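Proline-tRNA synthetase class II aaRS (Ybak RNA binding domain plus tRNA synthetase) (Cryptosporidium parvum, PDB 5XIO) probably attaches L-proline to tRNA(Pro) at the expense of ATP, as a class II prolyl-tRNA synthetase, here without its N-terminal editing-type domain. Local coordinates at residues K424-P429 and T492-S497; V194-K199 and I466-I471. One frame throughout, in Å; residues are numbered along the deposited sequence.

Interaction 1 (K424-P429 and T492-S497); sequences KMVIAP and TLFGRS
Met425 lays its CB 3.6 Å from Phe494 O where direct strand pairing begins; just before it, one water joins the two chains, donating to Lys424 O and accepting from Arg496 N. With CG of Met425 beside the backbone N (chi1 -66°) and the chain extended at chi2 (-161°), SD comes to 4.3 Å from Leu493 CD2. Val426 and Phe494 form a hydrogen-bonded antiparallel pair: Val426 N donates to Phe494 O at 2.8 Å, and Phe494 N returns to Val426 O. Val426 O also receives the CA-H of Leu493 (CA to O 3.3 Å). On the same face as Val426 lie Ala428, Thr492 and Phe494, and Val426 CG1 packs on Phe494 CB at 4.2 Å. The Phe494 ring meets Trp430 edge-to-face and Phe482 with the planes at about 45°. Ile427 and Leu493, a non-hydrogen-bonded pair, point to the other face, where Leu493 CD1 lies against Ile427 CB. Ala428 closes the ladder by donating to Thr492 O and accepting from Thr492 N (N to Ala428 O 3.0 Å). In the C-terminal zinc-binding domain, strand 425-430 thus lies between 490-495 and the parallel strand 407-409, whose Ile407 touches Met425, Ile427 and Leu493, while Thr419 of helix 416-421 packs on Val426, and strand 462-467 flanks 490-495.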
loop_
_atom_site.group_PDB
_atom_site.type_symbol
_atom_site.label_atom_id
_atom_site.label_comp_id
_atom_site.label_asym_id
_atom_site.label_seq_id
_atom_site.Cartn_x
_atom_site.Cartn_y
_atom_site.Cartn_z
ATOM N N LYS A 424 -5.270 -19.169 -32.420
ATOM C CA LYS A 424 -3.806 -18.859 -32.415
ATOM C C LYS A 424 -3.437 -17.452 -32.762
ATOM O O LYS A 424 -4.277 -16.640 -33.124
ATOM C CB LYS A 424 -2.978 -19.786 -33.337
ATOM C CG LYS A 424 -3.532 -21.183 -33.401
ATOM C CD LYS A 424 -2.553 -22.253 -33.028
ATOM C CE LYS A 424 -3.335 -23.526 -32.843
ATOM N NZ LYS A 424 -2.434 -24.450 -32.148
ATOM N N MET A 425 -2.135 -17.177 -32.633
ATOM C CA MET A 425 -1.567 -15.893 -32.930
ATOM C C MET A 425 -0.841 -16.093 -34.198
ATOM O O MET A 425 -0.511 -17.198 -34.533
ATOM C CB MET A 425 -0.557 -15.504 -31.884
ATOM C CG MET A 425 -1.162 -15.265 -30.526
ATOM S SD MET A 425 -0.178 -14.300 -29.362
ATOM C CE MET A 425 0.781 -15.609 -28.559
ATOM N N VAL A 426 -0.526 -14.993 -34.863
ATOM C CA VAL A 426 0.055 -15.034 -36.133
ATOM C C VAL A 426 1.375 -14.247 -36.105
ATOM O O VAL A 426 1.433 -13.104 -35.601
ATOM C CB VAL A 426 -0.960 -14.464 -37.147
ATOM C CG1 VAL A 426 -0.278 -13.784 -38.315
ATOM C CG2 VAL A 426 -1.831 -15.563 -37.678
ATOM N N ILE A 427 2.436 -14.832 -36.670
ATOM C CA ILE A 427 3.615 -14.030 -36.912
ATOM C C ILE A 427 3.762 -13.867 -38.416
ATOM O O ILE A 427 3.662 -14.820 -39.144
ATOM C CB ILE A 427 4.863 -14.518 -36.149
ATOM C CG1 ILE A 427 5.980 -13.492 -36.304
ATOM C CG2 ILE A 427 5.269 -15.929 -36.573
ATOM C CD1 ILE A 427 7.011 -13.521 -35.204
ATOM N N ALA A 428 3.919 -12.627 -38.870
ATOM C CA ALA A 428 3.830 -12.312 -40.278
ATOM C C ALA A 428 4.716 -11.087 -40.617
ATOM O O ALA A 428 4.830 -10.165 -39.816
ATOM C CB ALA A 428 2.376 -12.072 -40.661
ATOM N N PRO A 429 5.359 -11.087 -41.795
ATOM C CA PRO A 429 6.145 -9.920 -42.180
ATOM C C PRO A 429 5.159 -8.783 -42.519
ATOM O O PRO A 429 4.054 -9.080 -42.989
ATOM C CB PRO A 429 6.857 -10.401 -43.424
ATOM C CG PRO A 429 5.936 -11.418 -44.039
ATOM C CD PRO A 429 5.155 -12.014 -42.919
ATOM N N THR A 492 6.013 -9.357 -37.208
ATOM C CA THR A 492 5.109 -8.782 -36.228
ATOM C C THR A 492 4.083 -9.775 -35.805
ATOM O O THR A 492 3.660 -10.614 -36.580
ATOM C CB THR A 492 4.464 -7.533 -36.817
ATOM O OG1 THR A 492 5.514 -6.591 -37.027
ATOM C CG2 THR A 492 3.446 -6.913 -35.885
ATOM N N LEU A 493 3.695 -9.675 -34.543
ATOM C CA LEU A 493 2.783 -10.631 -33.925
ATOM C C LEU A 493 1.412 -10.011 -33.922
ATOM O O LEU A 493 1.259 -8.827 -33.590
ATOM C CB LEU A 493 3.237 -10.885 -32.525
ATOM C CG LEU A 493 2.918 -12.186 -31.832
ATOM C CD1 LEU A 493 3.642 -13.396 -32.426
ATOM C CD2 LEU A 493 3.313 -12.005 -30.360
ATOM N N PHE A 494 0.432 -10.805 -34.360
ATOM C CA PHE A 494 -0.920 -10.368 -34.535
ATOM C C PHE A 494 -1.774 -11.402 -33.843
ATOM O O PHE A 494 -1.377 -12.572 -33.734
ATOM C CB PHE A 494 -1.338 -10.372 -36.015
ATOM C CG PHE A 494 -0.746 -9.259 -36.852
ATOM C CD1 PHE A 494 -1.406 -8.048 -36.991
ATOM C CD2 PHE A 494 0.456 -9.438 -37.549
ATOM C CE1 PHE A 494 -0.865 -7.029 -37.759
ATOM C CE2 PHE A 494 0.991 -8.428 -38.321
ATOM C CZ PHE A 494 0.329 -7.234 -38.424
ATOM N N GLY A 495 -2.959 -10.955 -33.412
ATOM C CA GLY A 495 -4.003 -11.812 -32.865
ATOM C C GLY A 495 -5.223 -11.029 -32.356
ATOM O O GLY A 495 -5.323 -9.805 -32.475
ATOM N N ARG A 496 -6.184 -11.762 -31.829
ATOM C CA ARG A 496 -7.376 -11.184 -31.180
ATOM C C ARG A 496 -7.044 -10.945 -29.724
ATOM O O ARG A 496 -6.379 -11.742 -29.095
ATOM C CB ARG A 496 -8.592 -12.155 -31.284
ATOM C CG ARG A 496 -9.134 -12.453 -32.669
ATOM C CD ARG A 496 -10.417 -13.270 -32.600
ATOM N NE ARG A 496 -11.074 -13.377 -33.918
ATOM C CZ ARG A 496 -11.384 -14.511 -34.534
ATOM N NH1 ARG A 496 -11.108 -15.678 -33.991
ATOM N NH2 ARG A 496 -11.963 -14.470 -35.720
ATOM N N SER A 497 -7.534 -9.863 -29.192
ATOM C CA SER A 497 -7.095 -9.344 -27.903
ATOM C C SER A 497 -8.195 -9.519 -26.929
ATOM O O SER A 497 -9.304 -9.364 -27.295
ATOM C CB SER A 497 -6.896 -7.840 -28.007
ATOM O OG SER A 497 -8.176 -7.234 -28.251
HETATM O O HOH W 1 -5.896 -14.557 -31.798
#

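Interaction 2 (V194-K199 and I466-I471); sequences VVKGTK and IPNDQI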
loop_
_atom_site.group_PDB
_atom_site.type_symbol
_atom_site.label_atom_id
_atom_site.label_comp_id
_atom_site.label_asym_id
_atom_site.label_seq_id
_atom_site.Cartn_x
_atom_site.Cartn_y
_atom_site.Cartn_z
ATOM N N VAL A 194 5.894 -14.411 -21.387
ATOM C CA VAL A 194 5.466 -13.185 -21.997
ATOM C C VAL A 194 6.435 -12.836 -23.138
ATOM O O VAL A 194 7.557 -13.313 -23.136
ATOM C CB VAL A 194 5.367 -12.025 -20.972
ATOM C CG1 VAL A 194 4.183 -12.251 -20.069
ATOM C CG2 VAL A 194 6.624 -11.831 -20.123
ATOM N N VAL A 195 5.971 -12.071 -24.140
ATOM C CA VAL A 195 6.774 -11.747 -25.262
ATOM C C VAL A 195 7.086 -10.244 -25.205
ATOM O O VAL A 195 6.178 -9.445 -25.252
ATOM C CB VAL A 195 6.038 -12.017 -26.600
ATOM C CG1 VAL A 195 6.910 -11.517 -27.760
ATOM C CG2 VAL A 195 5.751 -13.481 -26.816
ATOM N N LYS A 196 8.364 -9.875 -25.132
ATOM C CA LYS A 196 8.805 -8.460 -25.203
ATOM C C LYS A 196 8.764 -7.856 -26.605
ATOM O O LYS A 196 9.168 -8.471 -27.610
ATOM C CB LYS A 196 10.253 -8.362 -24.744
ATOM C CG LYS A 196 10.485 -8.872 -23.330
ATOM C CD LYS A 196 11.729 -8.286 -22.689
ATOM C CE LYS A 196 12.956 -8.766 -23.426
ATOM N NZ LYS A 196 14.152 -8.669 -22.558
ATOM N N GLY A 197 8.304 -6.625 -26.707
ATOM C CA GLY A 197 8.355 -5.970 -28.026
ATOM C C GLY A 197 8.009 -4.529 -28.016
ATOM O O GLY A 197 7.813 -3.947 -26.954
ATOM N N THR A 198 7.893 -3.976 -29.226
ATOM C CA THR A 198 7.501 -2.571 -29.456
ATOM C C THR A 198 6.093 -2.455 -30.085
ATOM O O THR A 198 5.749 -3.182 -30.991
ATOM C CB THR A 198 8.571 -1.859 -30.342
ATOM O OG1 THR A 198 9.833 -1.925 -29.680
ATOM C CG2 THR A 198 8.252 -0.387 -30.638
ATOM N N LYS A 199 5.298 -1.518 -29.574
ATOM C CA LYS A 199 3.949 -1.209 -30.080
ATOM C C LYS A 199 4.012 -0.503 -31.439
ATOM O O LYS A 199 4.807 0.368 -31.603
ATOM C CB LYS A 199 3.198 -0.281 -29.097
ATOM C CG LYS A 199 2.514 -0.918 -27.906
ATOM C CD LYS A 199 1.721 -2.143 -28.270
ATOM C CE LYS A 199 0.593 -2.338 -27.279
ATOM N NZ LYS A 199 0.233 -3.784 -27.134
ATOM N N ILE A 466 5.678 -5.911 -32.076
ATOM C CA ILE A 466 6.772 -6.235 -32.957
ATOM C C ILE A 466 7.859 -6.855 -32.044
ATOM O O ILE A 466 8.554 -6.111 -31.372
ATOM C CB ILE A 466 7.253 -4.914 -33.632
ATOM C CG1 ILE A 466 6.091 -4.143 -34.318
ATOM C CG2 ILE A 466 8.356 -5.169 -34.631
ATOM C CD1 ILE A 466 6.435 -2.710 -34.782
ATOM N N PRO A 467 7.994 -8.196 -31.965
ATOM C CA PRO A 467 8.962 -8.759 -30.980
ATOM C C PRO A 467 10.400 -8.197 -31.117
ATOM O O PRO A 467 10.927 -8.167 -32.229
ATOM C CB PRO A 467 9.010 -10.243 -31.285
ATOM C CG PRO A 467 7.930 -10.504 -32.250
ATOM C CD PRO A 467 7.526 -9.201 -32.902
ATOM N N ASN A 468 10.997 -7.798 -29.986
ATOM C CA ASN A 468 12.432 -7.424 -29.861
ATOM C C ASN A 468 13.329 -8.488 -30.474
ATOM O O ASN A 468 14.334 -8.160 -31.085
ATOM C CB ASN A 468 12.860 -7.298 -28.381
ATOM C CG ASN A 468 12.372 -6.033 -27.688
ATOM O OD1 ASN A 468 11.710 -5.139 -28.260
ATOM N ND2 ASN A 468 12.732 -5.943 -26.417
ATOM N N ASP A 469 12.945 -9.760 -30.235
ATOM C CA ASP A 469 13.596 -10.995 -30.740
ATOM C C ASP A 469 12.962 -11.578 -32.053
ATOM O O ASP A 469 11.928 -12.259 -32.048
ATOM C CB ASP A 469 13.613 -12.049 -29.625
ATOM C CG ASP A 469 14.279 -13.359 -30.054
ATOM O OD1 ASP A 469 15.258 -13.322 -30.842
ATOM O OD2 ASP A 469 13.810 -14.438 -29.607
ATOM N N GLN A 470 13.664 -11.320 -33.157
ATOM C CA GLN A 470 13.242 -11.629 -34.533
ATOM C C GLN A 470 13.850 -12.920 -35.018
ATOM O O GLN A 470 14.957 -12.900 -35.594
ATOM C CB GLN A 470 13.731 -10.521 -35.499
ATOM C CG GLN A 470 12.958 -9.220 -35.420
ATOM C CD GLN A 470 11.566 -9.291 -36.064
ATOM O OE1 GLN A 470 11.361 -9.836 -37.186
ATOM N NE2 GLN A 470 10.601 -8.729 -35.356
ATOM N N ILE A 471 13.107 -14.014 -34.847
ATOM C CA ILE A 471 13.626 -15.369 -35.050
ATOM C C ILE A 471 13.541 -15.784 -36.545
ATOM O O ILE A 471 13.793 -16.925 -36.904
ATOM C CB ILE A 471 12.910 -16.332 -34.047
ATOM C CG1 ILE A 471 13.867 -17.431 -33.512
ATOM C CG2 ILE A 471 11.611 -16.900 -34.608
ATOM C CD1 ILE A 471 13.609 -17.869 -32.066
HETATM O O HOH W 2 10.431 -10.435 -28.292
HETATM O O HOH W 3 10.966 -4.442 -31.396
#
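Ile466 O is gripped by two donors: the backbone N-H of Thr198, at 3.1 Å and above the carbonyl plane, and a water that also donates to Asn468 OD1 and accepts from Thr198 OG1. The water thereby ties the hydroxyl of one segment to the side-chain amide of the other, whose OD1 lies 4.0 Å from Thr198 OG1, with the two side chains crossing at about a right angle. Ile466 N donates in return to Thr198 O (2.9 Å), completing a hydrogen-bonded antiparallel pair. With CG1 turned beside the backbone N (chi1 -53°), the Ile466 side chain stays by the bond that N makes, CG1 3.5 Å from Thr198 O. At the next pair, Gly197 and Pro467, the CA atoms approach to 4.1 Å; with no side chain on Gly197, Ile466 O and the Asn468 amide come close to its CA. Asn468 OD1 lies 3.5 Å from Gly197 CA, while ND2 rests against Lys196 CB, and Asn468 N donates to Lys196 O. The lysine's own amine leads off to Asn180 of helix 168-189. Val195 CG1 meets Pro467 CB at 4.3 Å, a light apolar touch at the end of the pairing. Past the strand, Gln470 NE2 folds back onto Pro467 O, in its carbonyl plane, and also reaches Phe491 O. Strand 195-198 of the catalytic domain is thus flanked by strand 210-218 and by strand 462-467 of the C-terminal domain, which in turn borders strand 490-495.

In the fold
Interactions 1 and 2, with centres 11 Å apart, are joined through neighbouring strands 462-467 and 490-495: Thr492 OG1 packs 3.7 Å from Ile466 CG1, and Pro467 CD lies 4.1 Å from Thr492 CA. Strand pairing therefore runs from the C-terminal domain, through 425-430, 490-495 and 462-467, into strand 195-198 of the catalytic domain. Interaction 1 lies nearer the metal: the Phe494 side chain is about 8 Å from the zinc ion, which Cys431, Cys436 and Cys481 bind, against about 12 Å for that of Ile466. Interaction 2 is the contact that reaches the catalytic domain, though none of its residues is among those lining the ATP-analogue pocket.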